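Local coordinates for protein acetone carboxylase alpha subunit (Xanthobacter autotrophicus Py2, PDB 5M45) that forms the manganese-binding alpha subunit of a six-chain enzyme assembly and belongs to the hydantoinase B/oxoprolinase family, at residues 62-67 against 246-251; 68-73 against 241-246; 187-192 against 535-540; 296-301 against 343-348. All coordinates share one frame; numbering follows the deposited sequence.

Contact 1 of 4, residues 62-67 against 246-251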
loop_
_atom_site.group_PDB
_atom_site.type_symbol
_atom_site.label_atom_id
_atom_site.label_comp_id
_atom_site.label_asym_id
_atom_site.label_seq_id
_atom_site.Cartn_x
_atom_site.Cartn_y
_atom_site.Cartn_z
ATOM N N SER A 62 27.724 -17.806 -26.268
ATOM C CA SER A 62 27.484 -19.147 -25.753
ATOM C C SER A 62 27.546 -19.174 -24.228
ATOM O O SER A 62 26.612 -19.645 -23.579
ATOM C CB SER A 62 28.483 -20.127 -26.384
ATOM O OG SER A 62 28.448 -21.420 -25.772
ATOM N N ARG A 63 28.617 -18.617 -23.652
ATOM C CA ARG A 63 28.762 -18.628 -22.196
ATOM C C ARG A 63 27.697 -17.824 -21.447
ATOM O O ARG A 63 27.180 -18.274 -20.429
ATOM C CB ARG A 63 30.178 -18.168 -21.785
ATOM C CG ARG A 63 31.222 -19.228 -22.026
ATOM C CD ARG A 63 32.524 -18.912 -21.309
ATOM N NE ARG A 63 32.453 -19.056 -19.844
ATOM C CZ ARG A 63 33.423 -18.667 -19.007
ATOM N NH1 ARG A 63 34.550 -18.099 -19.436
ATOM N NH2 ARG A 63 33.279 -18.853 -17.711
ATOM N N LEU A 64 27.377 -16.641 -21.960
ATOM C CA LEU A 64 26.432 -15.738 -21.301
ATOM C C LEU A 64 24.971 -16.189 -21.490
ATOM O O LEU A 64 24.187 -16.096 -20.549
ATOM C CB LEU A 64 26.612 -14.301 -21.806
ATOM C CG LEU A 64 27.977 -13.681 -21.453
ATOM C CD1 LEU A 64 28.175 -12.361 -22.242
ATOM C CD2 LEU A 64 28.150 -13.463 -19.954
ATOM N N ARG A 65 24.619 -16.707 -22.673
ATOM C CA ARG A 65 23.272 -17.240 -22.873
ATOM C C ARG A 65 23.061 -18.489 -21.977
ATOM O O ARG A 65 22.007 -18.634 -21.351
ATOM C CB ARG A 65 22.982 -17.586 -24.339
ATOM C CG ARG A 65 21.496 -17.888 -24.583
ATOM C CD ARG A 65 21.138 -18.242 -26.020
ATOM N NE ARG A 65 21.785 -19.491 -26.478
ATOM C CZ ARG A 65 21.477 -20.179 -27.567
ATOM N NH1 ARG A 65 20.460 -19.838 -28.355
ATOM N NH2 ARG A 65 22.155 -21.284 -27.848
ATOM N N ALA A 66 24.054 -19.375 -21.918
ATOM C CA ALA A 66 24.002 -20.533 -21.015
ATOM C C ALA A 66 23.895 -20.101 -19.529
ATOM O O ALA A 66 23.172 -20.722 -18.740
ATOM C CB ALA A 66 25.224 -21.438 -21.216
ATOM N N GLY A 67 24.599 -19.033 -19.170
ATOM C CA GLY A 67 24.506 -18.468 -17.832
ATOM C C GLY A 67 23.128 -17.997 -17.406
ATOM O O GLY A 67 22.662 -18.343 -16.310
ATOM N N LYS A 246 28.272 -13.020 -10.910
ATOM C CA LYS A 246 29.508 -13.790 -10.765
ATOM C C LYS A 246 30.030 -14.300 -12.109
ATOM O O LYS A 246 31.227 -14.219 -12.399
ATOM C CB LYS A 246 29.275 -14.935 -9.814
ATOM C CG LYS A 246 30.522 -15.735 -9.470
ATOM C CD LYS A 246 30.116 -16.772 -8.428
ATOM C CE LYS A 246 30.802 -18.120 -8.613
ATOM N NZ LYS A 246 31.761 -18.347 -7.498
ATOM N N LEU A 247 29.133 -14.833 -12.930
ATOM C CA LEU A 247 29.523 -15.299 -14.272
ATOM C C LEU A 247 30.091 -14.151 -15.154
ATOM O O LEU A 247 31.127 -14.332 -15.827
ATOM C CB LEU A 247 28.367 -16.009 -14.963
ATOM C CG LEU A 247 28.678 -16.347 -16.433
ATOM C CD1 LEU A 247 29.654 -17.507 -16.500
ATOM C CD2 LEU A 247 27.453 -16.632 -17.221
ATOM N N VAL A 248 29.462 -12.982 -15.124
ATOM C CA VAL A 248 29.984 -11.830 -15.889
ATOM C C VAL A 248 31.414 -11.469 -15.414
ATOM O O VAL A 248 32.303 -11.262 -16.244
ATOM C CB VAL A 248 29.030 -10.598 -15.889
ATOM C CG1 VAL A 248 29.687 -9.354 -16.505
ATOM C CG2 VAL A 248 27.736 -10.954 -16.655
ATOM N N GLU A 249 31.632 -11.445 -14.107
ATOM C CA GLU A 249 32.969 -11.162 -13.550
ATOM C C GLU A 249 34.020 -12.189 -14.048
ATOM O O GLU A 249 35.130 -11.806 -14.363
ATOM C CB GLU A 249 32.934 -11.107 -12.003
ATOM C CG GLU A 249 32.251 -9.844 -11.456
ATOM C CD GLU A 249 31.911 -9.901 -9.933
ATOM O OE1 GLU A 249 32.025 -11.000 -9.329
ATOM O OE2 GLU A 249 31.504 -8.853 -9.329
ATOM N N GLU A 250 33.651 -13.474 -14.114
ATOM C CA GLU A 250 34.533 -14.529 -14.603
ATOM C C GLU A 250 34.848 -14.394 -16.091
ATOM O O GLU A 250 35.997 -14.568 -16.501
ATOM C CB GLU A 250 33.940 -15.928 -14.319
ATOM C CG GLU A 250 34.064 -16.338 -12.844
ATOM C CD GLU A 250 33.167 -17.480 -12.384
ATOM O OE1 GLU A 250 32.363 -18.017 -13.187
ATOM O OE2 GLU A 250 33.245 -17.830 -11.162
ATOM N N VAL A 251 33.828 -14.097 -16.887
ATOM C CA VAL A 251 33.976 -13.890 -18.334
ATOM C C VAL A 251 34.878 -12.702 -18.621
ATOM O O VAL A 251 35.767 -12.798 -19.466
ATOM C CB VAL A 251 32.588 -13.757 -19.032
ATOM C CG1 VAL A 251 32.708 -13.245 -20.445
ATOM C CG2 VAL A 251 31.884 -15.113 -19.033
#

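Contact 2 of 4, residues 68-73 against 241-246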
loop_
_atom_site.group_PDB
_atom_site.type_symbol
_atom_site.label_atom_id
_atom_site.label_comp_id
_atom_site.label_asym_id
_atom_site.label_seq_id
_atom_site.Cartn_x
_atom_site.Cartn_y
_atom_site.Cartn_z
ATOM N N VAL A 68 22.483 -17.189 -18.243
ATOM C CA VAL A 68 21.096 -16.764 -17.963
ATOM C C VAL A 68 20.067 -17.908 -17.979
ATOM O O VAL A 68 19.155 -17.956 -17.152
ATOM C CB VAL A 68 20.604 -15.542 -18.814
ATOM C CG1 VAL A 68 21.459 -14.322 -18.533
ATOM C CG2 VAL A 68 20.621 -15.845 -20.299
ATOM N N VAL A 69 20.231 -18.856 -18.893
ATOM C CA VAL A 69 19.351 -20.056 -18.934
ATOM C C VAL A 69 19.521 -20.873 -17.638
ATOM O O VAL A 69 18.532 -21.296 -17.024
ATOM C CB VAL A 69 19.636 -20.913 -20.190
ATOM C CG1 VAL A 69 18.969 -22.287 -20.094
ATOM C CG2 VAL A 69 19.116 -20.171 -21.424
ATOM N N ASP A 70 20.781 -21.063 -17.220
ATOM C CA ASP A 70 21.102 -21.813 -16.027
ATOM C C ASP A 70 20.596 -21.129 -14.738
ATOM O O ASP A 70 20.158 -21.824 -13.806
ATOM C CB ASP A 70 22.603 -22.074 -15.910
ATOM C CG ASP A 70 22.964 -22.889 -14.634
ATOM O OD1 ASP A 70 22.517 -24.039 -14.499
ATOM O OD2 ASP A 70 23.664 -22.332 -13.756
ATOM N N ALA A 71 20.649 -19.806 -14.689
ATOM C CA ALA A 71 20.101 -19.084 -13.535
ATOM C C ALA A 71 18.594 -19.376 -13.331
ATOM O O ALA A 71 18.161 -19.681 -12.197
ATOM C CB ALA A 71 20.336 -17.594 -13.691
ATOM N N ARG A 72 17.815 -19.325 -14.411
ATOM C CA ARG A 72 16.398 -19.646 -14.317
ATOM C C ARG A 72 16.151 -21.115 -13.891
ATOM O O ARG A 72 15.356 -21.394 -12.979
ATOM C CB ARG A 72 15.689 -19.342 -15.643
ATOM C CG ARG A 72 14.235 -19.812 -15.699
ATOM C CD ARG A 72 13.499 -19.097 -16.811
ATOM N NE ARG A 72 12.135 -19.580 -17.008
ATOM C CZ ARG A 72 11.791 -20.653 -17.723
ATOM N NH1 ARG A 72 12.721 -21.393 -18.349
ATOM N NH2 ARG A 72 10.518 -20.979 -17.841
ATOM N N GLU A 73 16.826 -22.047 -14.563
ATOM C CA GLU A 73 16.646 -23.478 -14.302
ATOM C C GLU A 73 17.018 -23.863 -12.857
ATOM O O GLU A 73 16.340 -24.687 -12.232
ATOM C CB GLU A 73 17.466 -24.294 -15.345
ATOM C CG GLU A 73 17.561 -25.813 -15.124
ATOM C CD GLU A 73 16.258 -26.566 -15.362
ATOM O OE1 GLU A 73 15.333 -26.009 -15.986
ATOM O OE2 GLU A 73 16.205 -27.783 -14.965
ATOM N N CYS A 241 20.174 -13.392 -9.846
ATOM C CA CYS A 241 20.919 -12.141 -10.073
ATOM C C CYS A 241 22.401 -12.295 -9.700
ATOM O O CYS A 241 23.267 -11.913 -10.491
ATOM C CB CYS A 241 20.296 -10.956 -9.329
ATOM S SG CYS A 241 18.689 -10.384 -9.984
ATOM N N HIS A 242 22.682 -12.865 -8.517
ATOM C CA HIS A 242 24.073 -13.034 -8.050
ATOM C C HIS A 242 24.852 -14.115 -8.807
ATOM O O HIS A 242 26.052 -13.940 -9.027
ATOM C CB HIS A 242 24.145 -13.211 -6.509
ATOM C CG HIS A 242 23.907 -11.932 -5.760
ATOM N ND1 HIS A 242 23.827 -11.874 -4.382
ATOM C CD2 HIS A 242 23.718 -10.667 -6.201
ATOM C CE1 HIS A 242 23.638 -10.619 -4.007
ATOM N NE2 HIS A 242 23.560 -9.871 -5.097
ATOM N N MET A 243 24.171 -15.182 -9.240
ATOM C CA MET A 243 24.775 -16.195 -10.141
ATOM C C MET A 243 25.252 -15.541 -11.450
ATOM O O MET A 243 26.375 -15.793 -11.909
ATOM C CB MET A 243 23.782 -17.346 -10.457
ATOM C CG MET A 243 23.484 -18.262 -9.272
ATOM S SD MET A 243 22.109 -19.380 -9.572
ATOM C CE MET A 243 22.871 -20.460 -10.766
ATOM N N ILE A 244 24.418 -14.681 -12.025
ATOM C CA ILE A 244 24.765 -14.006 -13.294
ATOM C C ILE A 244 25.878 -12.970 -13.088
ATOM O O ILE A 244 26.800 -12.905 -13.902
ATOM C CB ILE A 244 23.508 -13.424 -13.984
ATOM C CG1 ILE A 244 22.611 -14.563 -14.511
ATOM C CG2 ILE A 244 23.878 -12.480 -15.135
ATOM C CD1 ILE A 244 21.139 -14.153 -14.622
ATOM N N ARG A 245 25.794 -12.157 -12.027
ATOM C CA ARG A 245 26.880 -11.195 -11.699
ATOM C C ARG A 245 28.245 -11.903 -11.610
ATOM O O ARG A 245 29.238 -11.454 -12.181
ATOM C CB ARG A 245 26.596 -10.429 -10.406
ATOM C CG ARG A 245 27.641 -9.333 -10.085
ATOM C CD ARG A 245 27.375 -8.649 -8.740
ATOM N NE ARG A 245 27.455 -9.616 -7.648
ATOM C CZ ARG A 245 27.087 -9.385 -6.389
ATOM N NH1 ARG A 245 26.603 -8.206 -5.999
ATOM N NH2 ARG A 245 27.220 -10.356 -5.487
ATOM N N LYS A 246 28.272 -13.020 -10.910
ATOM C CA LYS A 246 29.508 -13.790 -10.765
ATOM C C LYS A 246 30.030 -14.300 -12.109
ATOM O O LYS A 246 31.227 -14.219 -12.399
ATOM C CB LYS A 246 29.275 -14.935 -9.814
ATOM C CG LYS A 246 30.522 -15.735 -9.470
ATOM C CD LYS A 246 30.116 -16.772 -8.428
ATOM C CE LYS A 246 30.802 -18.120 -8.613
ATOM N NZ LYS A 246 31.761 -18.347 -7.498
#

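Contact 3 of 4, residues 187-192 against 535-540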
loop_
_atom_site.group_PDB
_atom_site.type_symbol
_atom_site.label_atom_id
_atom_site.label_comp_id
_atom_site.label_asym_id
_atom_site.label_seq_id
_atom_site.Cartn_x
_atom_site.Cartn_y
_atom_site.Cartn_z
ATOM N N MET A 187 -4.717 -11.693 -10.091
ATOM C CA MET A 187 -5.468 -11.000 -11.153
ATOM C C MET A 187 -6.766 -10.417 -10.580
ATOM O O MET A 187 -7.877 -10.700 -11.027
ATOM C CB MET A 187 -5.799 -11.994 -12.275
ATOM C CG MET A 187 -4.668 -12.892 -12.742
ATOM S SD MET A 187 -3.103 -12.043 -13.127
ATOM C CE MET A 187 -2.201 -13.441 -13.765
ATOM N N ALA A 188 -6.587 -9.613 -9.531
ATOM C CA ALA A 188 -7.636 -9.344 -8.568
ATOM C C ALA A 188 -8.682 -8.329 -9.070
ATOM O O ALA A 188 -8.374 -7.448 -9.890
ATOM C CB ALA A 188 -6.995 -8.816 -7.302
ATOM N N THR A 189 -9.902 -8.510 -8.563
ATOM C CA THR A 189 -11.019 -7.602 -8.724
ATOM C C THR A 189 -11.426 -7.092 -7.332
ATOM O O THR A 189 -11.074 -7.712 -6.321
ATOM C CB THR A 189 -12.241 -8.295 -9.323
ATOM O OG1 THR A 189 -12.634 -9.383 -8.466
ATOM C CG2 THR A 189 -11.931 -8.845 -10.700
ATOM N N GLY A 190 -12.182 -5.999 -7.317
ATOM C CA GLY A 190 -12.671 -5.374 -6.082
ATOM C C GLY A 190 -12.312 -3.927 -6.008
ATOM O O GLY A 190 -13.192 -3.076 -5.878
ATOM N N GLN A 191 -11.012 -3.635 -6.073
ATOM C CA GLN A 191 -10.527 -2.252 -6.237
ATOM C C GLN A 191 -10.833 -1.749 -7.674
ATOM O O GLN A 191 -10.956 -2.561 -8.602
ATOM C CB GLN A 191 -9.007 -2.165 -5.959
ATOM C CG GLN A 191 -8.099 -2.825 -7.005
ATOM C CD GLN A 191 -7.831 -4.320 -6.820
ATOM O OE1 GLN A 191 -8.524 -5.040 -6.092
ATOM N NE2 GLN A 191 -6.816 -4.791 -7.507
ATOM N N VAL A 192 -10.949 -0.423 -7.825
ATOM C CA VAL A 192 -11.126 0.246 -9.113
ATOM C C VAL A 192 -10.092 1.315 -9.479
ATOM O O VAL A 192 -10.213 1.958 -10.539
ATOM C CB VAL A 192 -12.542 0.831 -9.278
ATOM C CG1 VAL A 192 -13.553 -0.288 -9.224
ATOM C CG2 VAL A 192 -12.857 1.911 -8.226
ATOM N N PHE A 535 -13.596 -16.149 -6.517
ATOM C CA PHE A 535 -14.148 -15.345 -7.610
ATOM C C PHE A 535 -13.586 -15.795 -8.973
ATOM O O PHE A 535 -12.660 -16.612 -9.045
ATOM C CB PHE A 535 -13.984 -13.835 -7.361
ATOM C CG PHE A 535 -12.538 -13.336 -7.270
ATOM C CD1 PHE A 535 -11.818 -13.425 -6.065
ATOM C CD2 PHE A 535 -11.925 -12.726 -8.369
ATOM C CE1 PHE A 535 -10.517 -12.943 -5.962
ATOM C CE2 PHE A 535 -10.628 -12.244 -8.277
ATOM C CZ PHE A 535 -9.926 -12.350 -7.092
ATOM N N PHE A 536 -14.245 -15.312 -10.024
ATOM C CA PHE A 536 -13.929 -15.633 -11.428
ATOM C C PHE A 536 -13.373 -14.404 -12.150
ATOM O O PHE A 536 -13.787 -13.265 -11.863
ATOM C CB PHE A 536 -15.234 -16.086 -12.172
ATOM C CG PHE A 536 -15.810 -17.400 -11.695
ATOM C CD1 PHE A 536 -16.681 -17.452 -10.621
ATOM C CD2 PHE A 536 -15.509 -18.579 -12.339
ATOM C CE1 PHE A 536 -17.231 -18.665 -10.169
ATOM C CE2 PHE A 536 -16.046 -19.801 -11.903
ATOM C CZ PHE A 536 -16.904 -19.846 -10.795
ATOM N N MET A 537 -12.475 -14.617 -13.101
ATOM C CA MET A 537 -11.906 -13.534 -13.932
ATOM C C MET A 537 -11.480 -14.056 -15.312
ATOM O O MET A 537 -10.552 -14.842 -15.425
ATOM C CB MET A 537 -10.694 -12.871 -13.234
ATOM C CG MET A 537 -10.123 -11.634 -13.955
ATOM S SD MET A 537 -11.313 -10.325 -14.305
ATOM C CE MET A 537 -11.370 -10.191 -16.099
ATOM N N GLY A 538 -12.181 -13.574 -16.347
ATOM C CA GLY A 538 -11.941 -13.931 -17.762
ATOM C C GLY A 538 -12.970 -13.282 -18.684
ATOM O O GLY A 538 -13.897 -12.592 -18.218
ATOM N N ASN A 539 -12.812 -13.489 -19.982
ATOM C CA ASN A 539 -13.749 -12.971 -20.993
ATOM C C ASN A 539 -15.059 -13.766 -20.954
ATOM O O ASN A 539 -15.046 -14.985 -20.725
ATOM C CB ASN A 539 -13.119 -12.994 -22.397
ATOM C CG ASN A 539 -12.787 -14.400 -22.888
ATOM O OD1 ASN A 539 -12.165 -15.173 -22.181
ATOM N ND2 ASN A 539 -13.216 -14.739 -24.119
ATOM N N GLY A 540 -16.176 -13.085 -21.151
ATOM C CA GLY A 540 -17.522 -13.673 -21.032
ATOM C C GLY A 540 -18.363 -13.520 -22.269
ATOM O O GLY A 540 -18.501 -14.465 -23.093
#

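Contact 4 of 4, residues 296-301 against 343-348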
loop_
_atom_site.group_PDB
_atom_site.type_symbol
_atom_site.label_atom_id
_atom_site.label_comp_id
_atom_site.label_asym_id
_atom_site.label_seq_id
_atom_site.Cartn_x
_atom_site.Cartn_y
_atom_site.Cartn_z
ATOM N N VAL A 296 -16.226 -5.914 -20.355
ATOM C CA VAL A 296 -16.136 -5.544 -18.940
ATOM C C VAL A 296 -17.562 -5.379 -18.354
ATOM O O VAL A 296 -18.084 -4.258 -18.296
ATOM C CB VAL A 296 -15.315 -4.270 -18.747
ATOM C CG1 VAL A 296 -15.149 -3.959 -17.263
ATOM C CG2 VAL A 296 -13.935 -4.408 -19.401
ATOM N N PRO A 297 -18.181 -6.506 -17.892
ATOM C CA PRO A 297 -19.566 -6.475 -17.399
ATOM C C PRO A 297 -19.687 -6.059 -15.909
ATOM O O PRO A 297 -20.104 -6.869 -15.052
ATOM C CB PRO A 297 -20.068 -7.898 -17.667
ATOM C CG PRO A 297 -18.858 -8.754 -17.605
ATOM C CD PRO A 297 -17.754 -7.893 -18.190
ATOM N N TYR A 298 -19.346 -4.782 -15.623
ATOM C CA TYR A 298 -19.324 -4.301 -14.233
ATOM C C TYR A 298 -20.691 -3.852 -13.721
ATOM O O TYR A 298 -20.822 -3.534 -12.541
ATOM C CB TYR A 298 -18.253 -3.209 -14.023
ATOM C CG TYR A 298 -16.862 -3.689 -13.603
ATOM C CD1 TYR A 298 -16.365 -4.948 -13.997
ATOM C CD2 TYR A 298 -16.036 -2.882 -12.829
ATOM C CE1 TYR A 298 -15.089 -5.366 -13.632
ATOM C CE2 TYR A 298 -14.765 -3.289 -12.455
ATOM C CZ TYR A 298 -14.292 -4.533 -12.854
ATOM O OH TYR A 298 -13.034 -4.952 -12.497
ATOM N N ALA A 299 -21.708 -3.822 -14.567
ATOM C CA ALA A 299 -23.080 -3.497 -14.117
ATOM C C ALA A 299 -23.722 -4.599 -13.258
ATOM O O ALA A 299 -24.586 -4.291 -12.430
ATOM C CB ALA A 299 -23.989 -3.124 -15.289
ATOM N N HIS A 300 -23.292 -5.857 -13.442
ATOM C CA HIS A 300 -23.925 -7.013 -12.786
ATOM C C HIS A 300 -23.785 -6.903 -11.242
ATOM O O HIS A 300 -22.748 -6.449 -10.736
ATOM C CB HIS A 300 -23.250 -8.325 -13.277
ATOM C CG HIS A 300 -24.026 -9.571 -12.997
ATOM N ND1 HIS A 300 -23.971 -10.233 -11.796
ATOM C CD2 HIS A 300 -24.824 -10.324 -13.794
ATOM C CE1 HIS A 300 -24.718 -11.325 -11.842
ATOM N NE2 HIS A 300 -25.260 -11.395 -13.038
ATOM N N GLU A 301 -24.796 -7.371 -10.524
ATOM C CA GLU A 301 -24.786 -7.306 -9.062
ATOM C C GLU A 301 -23.653 -8.086 -8.364
ATOM O O GLU A 301 -23.298 -7.772 -7.236
ATOM C CB GLU A 301 -26.147 -7.711 -8.467
ATOM C CG GLU A 301 -26.517 -9.179 -8.667
ATOM C CD GLU A 301 -27.674 -9.663 -7.783
ATOM O OE1 GLU A 301 -28.381 -10.589 -8.254
ATOM O OE2 GLU A 301 -27.843 -9.160 -6.619
ATOM N N HIS A 343 -11.406 -0.015 -13.333
ATOM C CA HIS A 343 -11.274 -1.477 -13.301
ATOM C C HIS A 343 -9.769 -1.784 -13.195
ATOM O O HIS A 343 -8.966 -0.855 -13.108
ATOM C CB HIS A 343 -11.939 -2.096 -14.538
ATOM C CG HIS A 343 -11.514 -1.484 -15.837
ATOM N ND1 HIS A 343 -10.215 -1.511 -16.287
ATOM C CD2 HIS A 343 -12.216 -0.826 -16.793
ATOM C CE1 HIS A 343 -10.121 -0.894 -17.455
ATOM N NE2 HIS A 343 -11.324 -0.453 -17.775
ATOM N N THR A 344 -9.403 -3.070 -13.239
ATOM C CA THR A 344 -7.994 -3.513 -13.090
ATOM C C THR A 344 -7.312 -3.965 -14.397
ATOM O O THR A 344 -6.291 -4.664 -14.355
ATOM C CB THR A 344 -7.897 -4.625 -12.014
ATOM O OG1 THR A 344 -8.702 -5.752 -12.365
ATOM C CG2 THR A 344 -8.366 -4.084 -10.663
ATOM N N TYR A 345 -7.797 -3.472 -15.541
ATOM C CA TYR A 345 -7.405 -3.952 -16.901
ATOM C C TYR A 345 -6.590 -2.921 -17.705
ATOM O O TYR A 345 -6.255 -3.180 -18.895
ATOM C CB TYR A 345 -8.657 -4.469 -17.716
ATOM C CG TYR A 345 -9.637 -5.222 -16.802
ATOM C CD1 TYR A 345 -9.188 -6.278 -16.006
ATOM C CD2 TYR A 345 -10.998 -4.886 -16.747
ATOM C CE1 TYR A 345 -10.024 -6.923 -15.125
ATOM C CE2 TYR A 345 -11.859 -5.542 -15.855
ATOM C CZ TYR A 345 -11.378 -6.553 -15.049
ATOM O OH TYR A 345 -12.196 -7.173 -14.127
ATOM N N ASN A 346 -6.237 -1.785 -17.099
ATOM C CA ASN A 346 -5.440 -0.766 -17.750
ATOM C C ASN A 346 -3.972 -1.185 -17.937
ATOM O O ASN A 346 -3.488 -2.114 -17.246
ATOM C CB ASN A 346 -5.506 0.541 -16.935
ATOM C CG ASN A 346 -6.940 0.984 -16.689
ATOM O OD1 ASN A 346 -7.618 1.421 -17.611
ATOM N ND2 ASN A 346 -7.432 0.812 -15.458
ATOM N N ALA A 347 -3.258 -0.516 -18.844
ATOM C CA ALA A 347 -1.865 -0.854 -19.096
ATOM C C ALA A 347 -0.941 0.376 -19.229
ATOM O O ALA A 347 -1.198 1.444 -18.586
ATOM C CB ALA A 347 -1.789 -1.823 -20.316
ATOM N N HIS A 348 0.168 0.227 -19.947
ATOM C CA HIS A 348 1.208 1.244 -20.048
ATOM C C HIS A 348 1.911 1.027 -21.380
ATOM O O HIS A 348 1.892 -0.105 -21.905
ATOM C CB HIS A 348 2.178 1.090 -18.875
ATOM C CG HIS A 348 3.192 2.186 -18.728
ATOM N ND1 HIS A 348 4.339 2.234 -19.480
ATOM C CD2 HIS A 348 3.288 3.208 -17.842
ATOM C CE1 HIS A 348 5.077 3.274 -19.111
ATOM N NE2 HIS A 348 4.465 3.875 -18.107
#

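Contact 1 of 4, residues 62-67 against 246-251
Leu247 fits against helix 54-75 where Gly67 leaves the backbone bare: its CD2 lies 3.5 Å from Gly67 CA and 3.6 Å from Arg63 O. CG anti to the backbone N (chi1 173°) carries the leucine methyls toward Gly67 and Arg63. Its other methyl, CD1, comes to 4.1 Å from Arg63 NH2, meeting the guanidinium at a slant. Val251 CG2 stands over the centre of one face of that guanidinium, 3.9 Å from Arg63 CZ. Leu64, the next residue, brings a single methyl into play; Leu64 CD2 is 4.2 Å from both Val248 CG2 and Val251 CG2.

Further partners hold these groups. Arg63 NH1 forms a salt bridge with Glu254, further along helix 227-255, which anchors the bent arginine across the valine, while Tyr260 and Phe263 of helix 257-282 pack on Leu64. The two helices run nearly antiparallel here, at 169°, with axes 10.5 Å apart. The chemistry implies a seam held by dispersion forces, with an arginine laid along it that offers a flat face to hydrocarbon and its charge to Glu254.

Contact 2 of 4, residues 68-73 against 241-246
Val68 meets Ile244 through one methyl, Val68 CG1, which lies 3.9 Å from Ile244 CD1 and also approaches CG1 of the same isoleucine. The two side chains meet at a slant, the valine touching CD1 and CG1 rather than the branch methyl, CG2.

Two residues on, Asp70 reaches toward Met243 at the margin of the interface. Its carboxylate is carried over because CG stands anti to the backbone N (chi1 -180°), and Asp70 OD2 ends 3.6 Å from Met243 CE. This is a carboxylate oxygen against a thioether methyl, with the two chains at about a right angle. The methionine bends at chi3 (70°), which turns the methyl back toward helix 54-75.

Ala71 follows, and its small side chain is consistent with the close approach of the helices, whose axes come within 9.3 Å of each other. Ala71 CB sits 3.7 Å from Ile244 CD1, while Ala71 CA is 4.2 Å from Met243 CE, so the alanine is contacted by isoleucine and methionine together.

Ile244 and Ala71 both continue onto Phe92 of strand 90-95, and Ile244 also touches Val170 of strand 165-175; Cys241 and Arg245 pack on Val158 of strand 153-162. Running at 154° to each other, the segments form an antiparallel helix pair packed against the seven-stranded antiparallel sheet to which all three of these strands belong, an arrangement of helices layered on one face of an antiparallel sheet.

Contact 3 of 4, residues 187-192 against 535-540
Phe535 and Thr189 face each other where the loop 187-192 passes the end of strand 532-535 and the loop after it, their side chains running in opposite directions. From its CB the phenylalanine turns to place CG between the backbone N and the carbonyl carbon (chi1 63°), and the ring then reaches across to 187-192. CG stays at the margin of the contact. One atom further, Phe535 CD2 comes to 3.4 Å from Thr189 OG1, and CE2 of the ring is almost as near to the same hydroxyl, which approaches neither squarely over the face nor along the edge. Phe535 CE2 also lies 3.8 Å from Thr189 N, a buried amide for which the model offers no partner. At the far end, Phe535 CZ is 4.1 Å from Ala188 CA. Met187 O stands at the ring edge, near its plane, 4.2 Å from Phe535 CE2.

The threonine hydroxyl is not left to the ring alone, since it hydrogen-bonds Thr607 O. Its methyl turns to the other neighbour: Thr189 CG2 is 3.9 Å from Met537 SD. Further back along that methionine, Met537 CG lies 3.8 Å from Met187 O, which also accepts a hydrogen bond from Gln440 NE2. The side chain of Met187 comes near the manganese ion bound by His150, Asp153 and His175, nearest atoms about 5 Å apart.

Phe535 closes strand 532-535, and both it and Met537 rest on Gln440 of the adjacent strand 440-442. Met537 touches His402 and Met187 touches Trp401, both on helix 401-422.

Contact 4 of 4, residues 296-301 against 343-348
Tyr298 and Tyr345 approach from opposite directions and join through their hydroxyls, Tyr298 OH lying 2.9 Å from Tyr345 OH, a probable hydrogen bond. Tyr345 OH sits at the edge of the Tyr298 ring, near its plane, whereas the Tyr298 hydroxyl comes to the Tyr345 ring at a slant. Within 343-348, Tyr345 N donates to His343 ND1 at 3.2 Å, with an angle of 153° at the hydrogen and the donor tilted 16° out of the imidazole plane. That bond ties the histidine ring back to its own loop.

Pro297 is the centre of an inverse gamma turn, marked by a weak bond from Tyr298 N to Val296 O. Val296 belongs to strand 286-297, outermost within this chain in a four-stranded mixed sheet. Val296 and Tyr298 both direct CB toward the loop that leads to helix 349-361.

The remaining contacts are apolar. Val296 CG1 reaches the edge of the Tyr345 ring in its plane, 3.9 Å from Tyr345 CE2, and Tyr298 CE1 lies 3.9 Å from that same CE2. Obliquely to the Tyr298 ring, His343 CB comes to 3.7 Å from Tyr298 CE2, the two side chains meeting at about a right angle. Phe403 of helix 401-422 also packs on Val296.

The four contacts form two pairs. Contacts 1 and 2, centres 8 Å apart, are successive parts of one seam between helices 54-75 and 227-255, with Lys246 common to both and contact 2 nested within the loop that contact 1 closes. Contacts 3 and 4, also 8 Å apart, adjoin where loops 187-192, 343-348 and 535-540 meet strand 286-297: Ala188 O probably hydrogen-bonds Thr344 OG1, and Met537 SD packs on Tyr345 OH. Contact 4 is nested inside contact 3. Centres of contacts from different pairs lie about 35 to 44 Å apart. Contact 4 follows contacts 1 and 2 along the chain, while contact 3 crosses them, so the chain passes between the two regions.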